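Local coordinates for aluminum resistance protein (Clostridium novyi, PDB 3I16), which is probably a pyridoxal-5'-phosphate-dependent carbon-sulfur lyase of the methionine gamma-lyase family, named for an inferred role in aluminum resistance, at residues Ala106-Asn111 and Gly142-Phe147; Ser120-Pro125 and Val180-Ser185; Asp236-Ser241 and Gly254-Gly259. All coordinates share one frame; numbering follows the deposited sequence. Where two conformers were deposited one is given.

Contact 1 (Ala106-Asn111 and Gly142-Phe147); sequences AALFGN and GSLKEF. With EDO (1,2-ethanediol), chain K; EDO (1,2-ethanediol), chain S.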
loop_
_atom_site.group_PDB
_atom_site.type_symbol
_atom_site.label_atom_id
_atom_site.label_comp_id
_atom_site.label_asym_id
_atom_site.label_seq_id
_atom_site.Cartn_x
_atom_site.Cartn_y
_atom_site.Cartn_z
ATOM N N ALA B 106 -17.443 -20.749 1.993
ATOM C CA ALA B 106 -17.727 -20.161 3.288
ATOM C C ALA B 106 -19.254 -20.108 3.506
ATOM O O ALA B 106 -19.715 -20.362 4.620
ATOM C CB ALA B 106 -17.105 -18.785 3.425
ATOM N N ALA B 107 -20.017 -19.771 2.457
ATOM C CA ALA B 107 -21.481 -19.762 2.517
ATOM C C ALA B 107 -22.046 -21.127 2.926
ATOM O O ALA B 107 -22.920 -21.221 3.804
ATOM C CB ALA B 107 -22.085 -19.351 1.151
ATOM N N LEU B 108 -21.537 -22.171 2.289
ATOM C CA LEU B 108 -22.015 -23.523 2.514
ATOM C C LEU B 108 -21.616 -24.048 3.902
ATOM O O LEU B 108 -22.473 -24.458 4.685
ATOM C CB LEU B 108 -21.516 -24.443 1.393
ATOM C CG LEU B 108 -22.035 -24.113 -0.015
ATOM C CD1 LEU B 108 -21.291 -24.944 -1.073
ATOM C CD2 LEU B 108 -23.558 -24.295 -0.141
ATOM N N PHE B 109 -20.328 -24.044 4.210
ATOM C CA PHE B 109 -19.891 -24.467 5.544
ATOM C C PHE B 109 -20.525 -23.602 6.627
ATOM O O PHE B 109 -20.838 -24.088 7.719
ATOM C CB PHE B 109 -18.376 -24.409 5.710
ATOM C CG PHE B 109 -17.639 -25.607 5.150
ATOM C CD1 PHE B 109 -17.548 -26.784 5.864
ATOM C CD2 PHE B 109 -16.987 -25.521 3.932
ATOM C CE1 PHE B 109 -16.841 -27.860 5.370
ATOM C CE2 PHE B 109 -16.290 -26.591 3.429
ATOM C CZ PHE B 109 -16.224 -27.761 4.139
ATOM N N GLY B 110 -20.701 -22.317 6.331
ATOM C CA GLY B 110 -21.289 -21.406 7.302
ATOM C C GLY B 110 -22.742 -21.740 7.608
ATOM O O GLY B 110 -23.168 -21.676 8.774
ATOM N N ASN B 111 -23.485 -22.144 6.577
ATOM C CA ASN B 111 -24.917 -22.396 6.726
ATOM C C ASN B 111 -25.403 -23.843 6.838
ATOM O O ASN B 111 -26.607 -24.050 7.010
ATOM C CB ASN B 111 -25.691 -21.635 5.630
ATOM C CG ASN B 111 -25.656 -20.129 5.849
ATOM O OD1 ASN B 111 -26.525 -19.580 6.534
ATOM N ND2 ASN B 111 -24.613 -19.462 5.332
ATOM N N GLY B 142 -11.388 -32.198 4.526
ATOM C CA GLY B 142 -12.450 -31.594 5.318
ATOM C C GLY B 142 -13.593 -31.043 4.497
ATOM O O GLY B 142 -14.019 -29.913 4.682
ATOM N N SER B 143 -14.099 -31.852 3.583
ATOM C CA SER B 143 -15.217 -31.459 2.761
ATOM C C SER B 143 -16.481 -31.465 3.590
ATOM O O SER B 143 -16.513 -32.034 4.679
ATOM C CB SER B 143 -15.409 -32.476 1.651
ATOM O OG SER B 143 -15.770 -33.729 2.214
ATOM N N LEU B 144 -17.522 -30.817 3.065
ATOM C CA LEU B 144 -18.847 -30.890 3.675
ATOM C C LEU B 144 -19.212 -32.338 4.066
ATOM O O LEU B 144 -19.669 -32.607 5.193
ATOM C CB LEU B 144 -19.902 -30.344 2.691
ATOM C CG LEU B 144 -19.914 -28.845 2.424
ATOM C CD1 LEU B 144 -20.973 -28.513 1.379
ATOM C CD2 LEU B 144 -20.180 -28.104 3.673
ATOM N N LYS B 145 -18.966 -33.272 3.150
ATOM C CA LYS B 145 -19.284 -34.690 3.378
ATOM C C LYS B 145 -18.542 -35.210 4.604
ATOM O O LYS B 145 -19.137 -35.884 5.463
ATOM C CB LYS B 145 -18.936 -35.530 2.152
ATOM C CG LYS B 145 -19.518 -36.937 2.165
ATOM C CD LYS B 145 -19.017 -37.694 0.947
ATOM C CE LYS B 145 -19.939 -38.823 0.497
ATOM N NZ LYS B 145 -19.462 -39.395 -0.817
ATOM N N GLU B 146 -17.265 -34.835 4.718
ATOM C CA GLU B 146 -16.434 -35.238 5.863
ATOM C C GLU B 146 -16.918 -34.638 7.190
ATOM O O GLU B 146 -16.569 -35.133 8.243
ATOM C CB GLU B 146 -14.954 -34.969 5.579
ATOM C CG GLU B 146 -14.457 -35.940 4.488
ATOM C CD GLU B 146 -13.121 -35.595 3.863
ATOM O OE1 GLU B 146 -12.717 -34.414 3.887
ATOM O OE2 GLU B 146 -12.492 -36.527 3.301
ATOM N N PHE B 147 -17.757 -33.610 7.121
ATOM C CA PHE B 147 -18.382 -33.022 8.299
ATOM C C PHE B 147 -19.868 -33.437 8.461
ATOM O O PHE B 147 -20.630 -32.793 9.192
ATOM C CB PHE B 147 -18.156 -31.504 8.315
ATOM C CG PHE B 147 -16.789 -31.134 8.813
ATOM C CD1 PHE B 147 -16.546 -30.998 10.181
ATOM C CD2 PHE B 147 -15.738 -31.033 7.946
ATOM C CE1 PHE B 147 -15.281 -30.711 10.652
ATOM C CE2 PHE B 147 -14.473 -30.732 8.403
ATOM C CZ PHE B 147 -14.239 -30.574 9.764
HETATM C C1 EDO K . -11.660 -28.483 7.689
HETATM O O1 EDO K . -12.124 -27.623 8.736
HETATM C C2 EDO K . -11.671 -27.767 6.342
HETATM O O2 EDO K . -12.984 -27.401 5.901
HETATM C C1 EDO S . -18.033 -22.029 11.310
HETATM O O1 EDO S . -17.236 -23.005 11.984
HETATM C C2 EDO S . -19.173 -22.666 10.517
HETATM O O2 EDO S . -18.760 -23.312 9.296
#
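L144 sets its CD2 methyl over the centre of the F109 ring, a CH-pi contact with CD2 3.7 Å from the ring centroid and 12° off the ring normal. The other methyl of the same leucine, CD1, reaches L108 CB at 4.1 Å, so the two branches of L144 rest on consecutive residues of the helix. F109 also meets the loop with its rim: F109 CZ lies 3.1 Å from G142 O, near the ring plane, and F109 CE1 is 4.2 Å from F147 CD2. With CG anti to its carbonyl carbon (chi1 -82°), F109 leans off the helix and brings its far edge to the loop. The loop is shaped from within by E146, whose OE1 accepts from both G142 N and S143 N (2.9 Å for the S143 N bond), while S143 OG accepts from E146 N in an ST motif and is also hydrogen-bonded to N138 OD1. One ethanediol, probably from the crystallisation liquor, donates to G142 O. R270 makes a cation-pi contact with F109, and P274 of the second subunit packs on this phenylalanine. L108 and L144 both reach M118 of strand 117-120, so helix 100-111 and the loop before strand 150-153 meet beside the large mixed sheet.

Contact 2 (Ser120-Pro125 and Val180-Ser185); sequences SVCGEP and VHIQRS. With PLP (pyridoxal-5'-phosphate), chain J.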
loop_
_atom_site.group_PDB
_atom_site.type_symbol
_atom_site.label_atom_id
_atom_site.label_comp_id
_atom_site.label_asym_id
_atom_site.label_seq_id
_atom_site.Cartn_x
_atom_site.Cartn_y
_atom_site.Cartn_z
ATOM N N SER B 120 -28.149 -29.180 -5.145
ATOM C CA SER B 120 -27.784 -28.373 -6.308
ATOM C C SER B 120 -28.800 -28.641 -7.386
ATOM O O SER B 120 -28.991 -29.787 -7.786
ATOM C CB SER B 120 -26.383 -28.716 -6.798
ATOM O OG SER B 120 -25.473 -28.202 -5.865
ATOM N N VAL B 121 -29.434 -27.579 -7.870
ATOM C CA VAL B 121 -30.535 -27.696 -8.826
ATOM C C VAL B 121 -30.186 -27.357 -10.282
ATOM O O VAL B 121 -31.038 -27.502 -11.175
ATOM C CB VAL B 121 -31.772 -26.899 -8.319
ATOM C CG1 VAL B 121 -32.227 -27.481 -6.971
ATOM C CG2 VAL B 121 -31.474 -25.406 -8.198
ATOM N N CYS B 122 -28.940 -26.957 -10.534
ATOM C CA CYS B 122 -28.477 -26.660 -11.902
ATOM C C CYS B 122 -27.501 -27.707 -12.402
ATOM O O CYS B 122 -26.579 -27.402 -13.164
ATOM C CB CYS B 122 -27.840 -25.271 -11.965
ATOM S SG CYS B 122 -29.045 -23.995 -11.452
ATOM N N GLY B 123 -27.715 -28.950 -11.997
ATOM C CA GLY B 123 -26.806 -30.007 -12.352
ATOM C C GLY B 123 -25.546 -29.920 -11.499
ATOM O O GLY B 123 -25.511 -29.234 -10.456
ATOM N N GLU B 124 -24.492 -30.577 -11.964
ATOM C CA GLU B 124 -23.226 -30.624 -11.239
ATOM C C GLU B 124 -22.638 -29.219 -11.123
ATOM O O GLU B 124 -22.580 -28.499 -12.132
ATOM C CB GLU B 124 -22.220 -31.578 -11.920
ATOM C CG GLU B 124 -21.636 -31.134 -13.278
ATOM C CD GLU B 124 -20.600 -32.116 -13.817
ATOM O OE1 GLU B 124 -20.292 -33.106 -13.126
ATOM O OE2 GLU B 124 -20.082 -31.893 -14.930
ATOM N N PRO B 125 -22.217 -28.803 -9.908
ATOM C CA PRO B 125 -21.632 -27.461 -9.808
ATOM C C PRO B 125 -20.286 -27.319 -10.494
ATOM O O PRO B 125 -19.675 -28.319 -10.889
ATOM C CB PRO B 125 -21.440 -27.273 -8.296
ATOM C CG PRO B 125 -22.188 -28.419 -7.643
ATOM C CD PRO B 125 -22.081 -29.517 -8.626
ATOM N N VAL B 180 -30.713 -24.995 -0.840
ATOM C CA VAL B 180 -30.722 -25.247 -2.284
ATOM C C VAL B 180 -29.681 -24.304 -2.888
ATOM O O VAL B 180 -29.677 -23.095 -2.608
ATOM C CB VAL B 180 -32.136 -25.070 -2.934
ATOM C CG1 VAL B 180 -32.070 -24.963 -4.487
ATOM C CG2 VAL B 180 -33.050 -26.232 -2.554
ATOM N N HIS B 181 -28.764 -24.894 -3.659
ATOM C CA HIS B 181 -27.712 -24.187 -4.339
ATOM C C HIS B 181 -28.064 -24.042 -5.823
ATOM O O HIS B 181 -28.340 -25.028 -6.512
ATOM C CB HIS B 181 -26.385 -24.914 -4.149
ATOM C CG HIS B 181 -25.346 -24.565 -5.174
ATOM N ND1 HIS B 181 -25.039 -25.401 -6.225
ATOM C CD2 HIS B 181 -24.559 -23.476 -5.317
ATOM C CE1 HIS B 181 -24.116 -24.833 -6.977
ATOM N NE2 HIS B 181 -23.792 -23.677 -6.432
ATOM N N ILE B 182 -28.034 -22.803 -6.293
ATOM C CA ILE B 182 -28.356 -22.442 -7.658
ATOM C C ILE B 182 -27.174 -21.718 -8.312
ATOM O O ILE B 182 -26.743 -20.674 -7.843
ATOM C CB ILE B 182 -29.510 -21.429 -7.643
ATOM C CG1 ILE B 182 -30.752 -22.007 -6.946
ATOM C CG2 ILE B 182 -29.827 -20.968 -9.023
ATOM C CD1 ILE B 182 -31.677 -20.886 -6.443
ATOM N N GLN B 183 -26.663 -22.258 -9.402
ATOM C CA GLN B 183 -25.552 -21.622 -10.100
ATOM C C GLN B 183 -26.093 -20.786 -11.244
ATOM O O GLN B 183 -26.740 -21.316 -12.127
ATOM C CB GLN B 183 -24.616 -22.684 -10.631
ATOM C CG GLN B 183 -23.321 -22.133 -11.200
ATOM C CD GLN B 183 -22.374 -23.254 -11.535
ATOM O OE1 GLN B 183 -21.924 -23.999 -10.644
ATOM N NE2 GLN B 183 -22.073 -23.400 -12.827
ATOM N N ARG B 184 -25.826 -19.481 -11.226
ATOM C CA ARG B 184 -26.324 -18.589 -12.269
ATOM C C ARG B 184 -25.594 -18.790 -13.601
ATOM O O ARG B 184 -26.231 -19.015 -14.645
ATOM C CB ARG B 184 -26.200 -17.143 -11.808
ATOM C CG ARG B 184 -26.740 -16.147 -12.783
ATOM C CD ARG B 184 -26.761 -14.791 -12.206
ATOM N NE ARG B 184 -27.322 -13.809 -13.134
ATOM C CZ ARG B 184 -27.512 -12.531 -12.825
ATOM N NH1 ARG B 184 -27.223 -12.077 -11.611
ATOM N NH2 ARG B 184 -28.000 -11.702 -13.725
ATOM N N SER B 185 -24.267 -18.711 -13.557
ATOM C CA SER B 185 -23.416 -18.858 -14.744
ATOM C C SER B 185 -23.266 -20.332 -15.105
ATOM O O SER B 185 -23.378 -21.203 -14.246
ATOM C CB SER B 185 -22.043 -18.233 -14.469
ATOM O OG SER B 185 -21.191 -18.327 -15.589
HETATM N N1 PLP J . -18.852 -20.221 -9.792
HETATM C C2 PLP J . -18.885 -19.948 -11.127
HETATM C C2A PLP J . -20.073 -20.355 -11.942
HETATM C C3 PLP J . -17.801 -19.283 -11.698
HETATM O O3 PLP J . -17.838 -18.996 -13.040
HETATM C C4 PLP J . -16.696 -18.914 -10.918
HETATM C C5 PLP J . -16.676 -19.206 -9.558
HETATM C C6 PLP J . -17.771 -19.847 -9.015
HETATM C C5A PLP J . -15.541 -18.816 -8.630
HETATM O O4P PLP J . -14.292 -19.074 -9.182
HETATM P P PLP J . -12.864 -18.573 -8.564
HETATM O O1P PLP J . -12.808 -17.093 -8.217
HETATM O O2P PLP J . -11.918 -18.807 -9.718
HETATM O O3P PLP J . -12.554 -19.396 -7.323
HETATM O O HOH W 1 -27.077 -25.401 -9.057
HETATM O O HOH W 2 -20.876 -26.087 -13.989
#
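S120 and H181 face each other side chain to side chain across two neighbouring parallel strands of the mixed sheet in the PLP-binding domain, which has the fold of the aminotransferase-like (fold type I) enzymes. S120 OG approaches the imidazole at its edge, near the ring plane, and hydrogen-bonds H181 ND1 at 2.9 Å. Having CG anti to the backbone N (chi1 160°) turns the histidine toward the serine and also places CE1 3.9 Å from P125 CB, the two side chains crossing at a slant. Next to this pair the backbone bond V121 N to H181 O (3.1 Å) closes the parallel bridge. V121 then spreads its methyls over two residues: CG1 meets V180 CG1 at 3.5 Å, the side chains crossing at about a right angle, and CG2 meets I182 CG1. Helix 196-209 packs on this apolar patch through I202 and V206. Strand 117-120 ends at this bridge and its chain turns away; a water fills in, accepting from C122 N and Q183 N and donating to H181 O. Q183, extended beyond CG, runs past P125 to the cofactor: its OE1 accepts from Y126 N, and its NE2 donates to S185 O, which lies only 3° out of the amide plane. The 2-methyl carbon of PLP, C2A, lies 3.7 Å from Q183 CD and 3.8 Å from S185 CB.

Contact 3 (Asp236-Ser241 and Gly254-Gly259); sequences DLIAGS and GGYLAG
Two adjacent strands, 237-241 and 255-259, pair antiparallel in the interior of the large mixed sheet, their axes 4.7 Å apart at closest approach and their directions 166° from one another. Four backbone bonds hold them. I238 and A258 form one hydrogen-bonded pair, with I238 N to A258 O at 2.9 Å; G240 and Y256 form the next, with Y256 N to G240 O also at 2.9 Å. Between them A239 and L257 make a non-hydrogen-bonded pair. On one face of the sheet L257 CG touches A239 CB at 3.6 Å, and its CD2 meets L237 CD1 at 3.9 Å; helices 100-111 and 261-271 pack over these residues. Strand 255-259 is the one that runs against its neighbours on both sides, whereas 237-241 lies parallel to 214-218: this single reversed strand is a hallmark of the fold type I PLP enzymes. On the other face Y256 folds back over its partner strand. Its CG sits between the backbone N and the carbonyl carbon (chi1 75°), which carries the ring across G240: G240 N lies over one face, toward the rim, and CE1 is 3.3 Å from G240 CA. G240, having no side chain, lets the ring lie directly against its backbone. I238 CD1 comes to the ring edge, and the phenol OH is hydrogen-bonded to E223 and N219. At the cofactor end a water bridges S241 OG and G254 O, and OG also bonds I243 N.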
loop_
_atom_site.group_PDB
_atom_site.type_symbol
_atom_site.label_atom_id
_atom_site.label_comp_id
_atom_site.label_asym_id
_atom_site.label_seq_id
_atom_site.Cartn_x
_atom_site.Cartn_y
_atom_site.Cartn_z
ATOM N N ASP B 236 -31.876 -15.992 -0.476
ATOM C CA ASP B 236 -31.525 -15.687 0.902
ATOM C C ASP B 236 -30.073 -15.262 1.011
ATOM O O ASP B 236 -29.679 -14.572 1.954
ATOM C CB ASP B 236 -31.748 -16.931 1.782
ATOM C CG ASP B 236 -33.206 -17.366 1.809
ATOM O OD1 ASP B 236 -34.016 -16.667 2.427
ATOM O OD2 ASP B 236 -33.549 -18.404 1.220
ATOM N N LEU B 237 -29.266 -15.711 0.064
ATOM C CA LEU B 237 -27.831 -15.461 0.112
ATOM C C LEU B 237 -27.256 -15.664 -1.273
ATOM O O LEU B 237 -27.665 -16.580 -1.994
ATOM C CB LEU B 237 -27.168 -16.435 1.093
ATOM C CG LEU B 237 -25.662 -16.355 1.371
ATOM C CD1 LEU B 237 -25.285 -15.063 2.080
ATOM C CD2 LEU B 237 -25.181 -17.553 2.234
ATOM N N ILE B 238 -26.305 -14.804 -1.629
ATOM C CA ILE B 238 -25.595 -14.889 -2.887
ATOM C C ILE B 238 -24.152 -14.670 -2.569
ATOM O O ILE B 238 -23.835 -14.092 -1.538
ATOM C CB ILE B 238 -26.047 -13.833 -3.943
ATOM C CG1 ILE B 238 -25.800 -12.387 -3.466
ATOM C CG2 ILE B 238 -27.512 -14.036 -4.308
ATOM C CD1 ILE B 238 -26.108 -11.350 -4.548
ATOM N N ALA B 239 -23.276 -15.128 -3.459
ATOM C CA ALA B 239 -21.849 -14.946 -3.290
ATOM C C ALA B 239 -21.200 -14.736 -4.625
ATOM O O ALA B 239 -21.717 -15.227 -5.644
ATOM C CB ALA B 239 -21.219 -16.174 -2.600
ATOM N N GLY B 240 -20.060 -14.050 -4.603
ATOM C CA GLY B 240 -19.249 -13.824 -5.792
ATOM C C GLY B 240 -17.828 -13.351 -5.519
ATOM O O GLY B 240 -17.438 -13.100 -4.376
ATOM N N SER B 241 -17.064 -13.225 -6.602
ATOM C CA SER B 241 -15.653 -12.797 -6.586
ATOM C C SER B 241 -15.475 -11.314 -6.956
ATOM O O SER B 241 -16.066 -10.831 -7.923
ATOM C CB SER B 241 -14.849 -13.647 -7.577
ATOM O OG SER B 241 -13.546 -13.109 -7.790
ATOM N N GLY B 254 -10.467 -10.621 -3.309
ATOM C CA GLY B 254 -11.599 -10.660 -2.398
ATOM C C GLY B 254 -12.873 -11.267 -2.918
ATOM O O GLY B 254 -12.952 -11.723 -4.056
ATOM N N GLY B 255 -13.880 -11.252 -2.051
ATOM C CA GLY B 255 -15.193 -11.763 -2.370
ATOM C C GLY B 255 -16.290 -11.045 -1.621
ATOM O O GLY B 255 -16.044 -10.245 -0.703
ATOM N N TYR B 256 -17.519 -11.306 -2.041
ATOM C CA TYR B 256 -18.645 -10.739 -1.342
ATOM C C TYR B 256 -19.735 -11.783 -1.197
ATOM O O TYR B 256 -19.779 -12.776 -1.932
ATOM C CB TYR B 256 -19.238 -9.533 -2.092
ATOM C CG TYR B 256 -20.043 -9.942 -3.317
ATOM C CD1 TYR B 256 -19.408 -10.217 -4.529
ATOM C CD2 TYR B 256 -21.425 -10.072 -3.264
ATOM C CE1 TYR B 256 -20.124 -10.595 -5.650
ATOM C CE2 TYR B 256 -22.162 -10.463 -4.410
ATOM C CZ TYR B 256 -21.493 -10.723 -5.591
ATOM O OH TYR B 256 -22.197 -11.117 -6.731
ATOM N N LEU B 257 -20.578 -11.539 -0.206
ATOM C CA LEU B 257 -21.838 -12.234 -0.064
ATOM C C LEU B 257 -22.848 -11.181 0.348
ATOM O O LEU B 257 -22.485 -10.180 0.962
ATOM C CB LEU B 257 -21.823 -13.362 0.951
ATOM C CG LEU B 257 -20.910 -14.542 0.649
ATOM C CD1 LEU B 257 -19.583 -14.303 1.344
ATOM C CD2 LEU B 257 -21.555 -15.859 1.127
ATOM N N ALA B 258 -24.103 -11.399 -0.020
ATOM C CA ALA B 258 -25.158 -10.476 0.348
ATOM C C ALA B 258 -26.364 -11.337 0.669
ATOM O O ALA B 258 -26.598 -12.371 0.005
ATOM C CB ALA B 258 -25.444 -9.508 -0.796
ATOM N N GLY B 259 -27.122 -10.953 1.694
ATOM C CA GLY B 259 -28.268 -11.749 2.066
ATOM C C GLY B 259 -28.811 -11.457 3.443
ATOM O O GLY B 259 -28.583 -10.396 3.988
HETATM O O HOH W 3 -11.451 -13.024 -5.979
#

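All three contacts are buried within one chain, but they lie at different depths: contact 3 is nearest the chain centre, contact 2 next, and contact 1 farthest out, where the second subunit also packs. Contacts 2 and 3 belong to the same mixed sheet, one a single parallel bridge followed by a water-mediated join, with Q183 and S185 reaching PLP, the other a full antiparallel pairing held by backbone bonds. Contact 1 has no hydrogen bond between its segments and relies on apolar and aromatic packing. Helix 100-111 joins contacts 1 and 3, with A107 CB 3.5 Å from L257 CD2, whereas contacts 1 and 2 do not touch, their nearest atoms being about 5 Å apart.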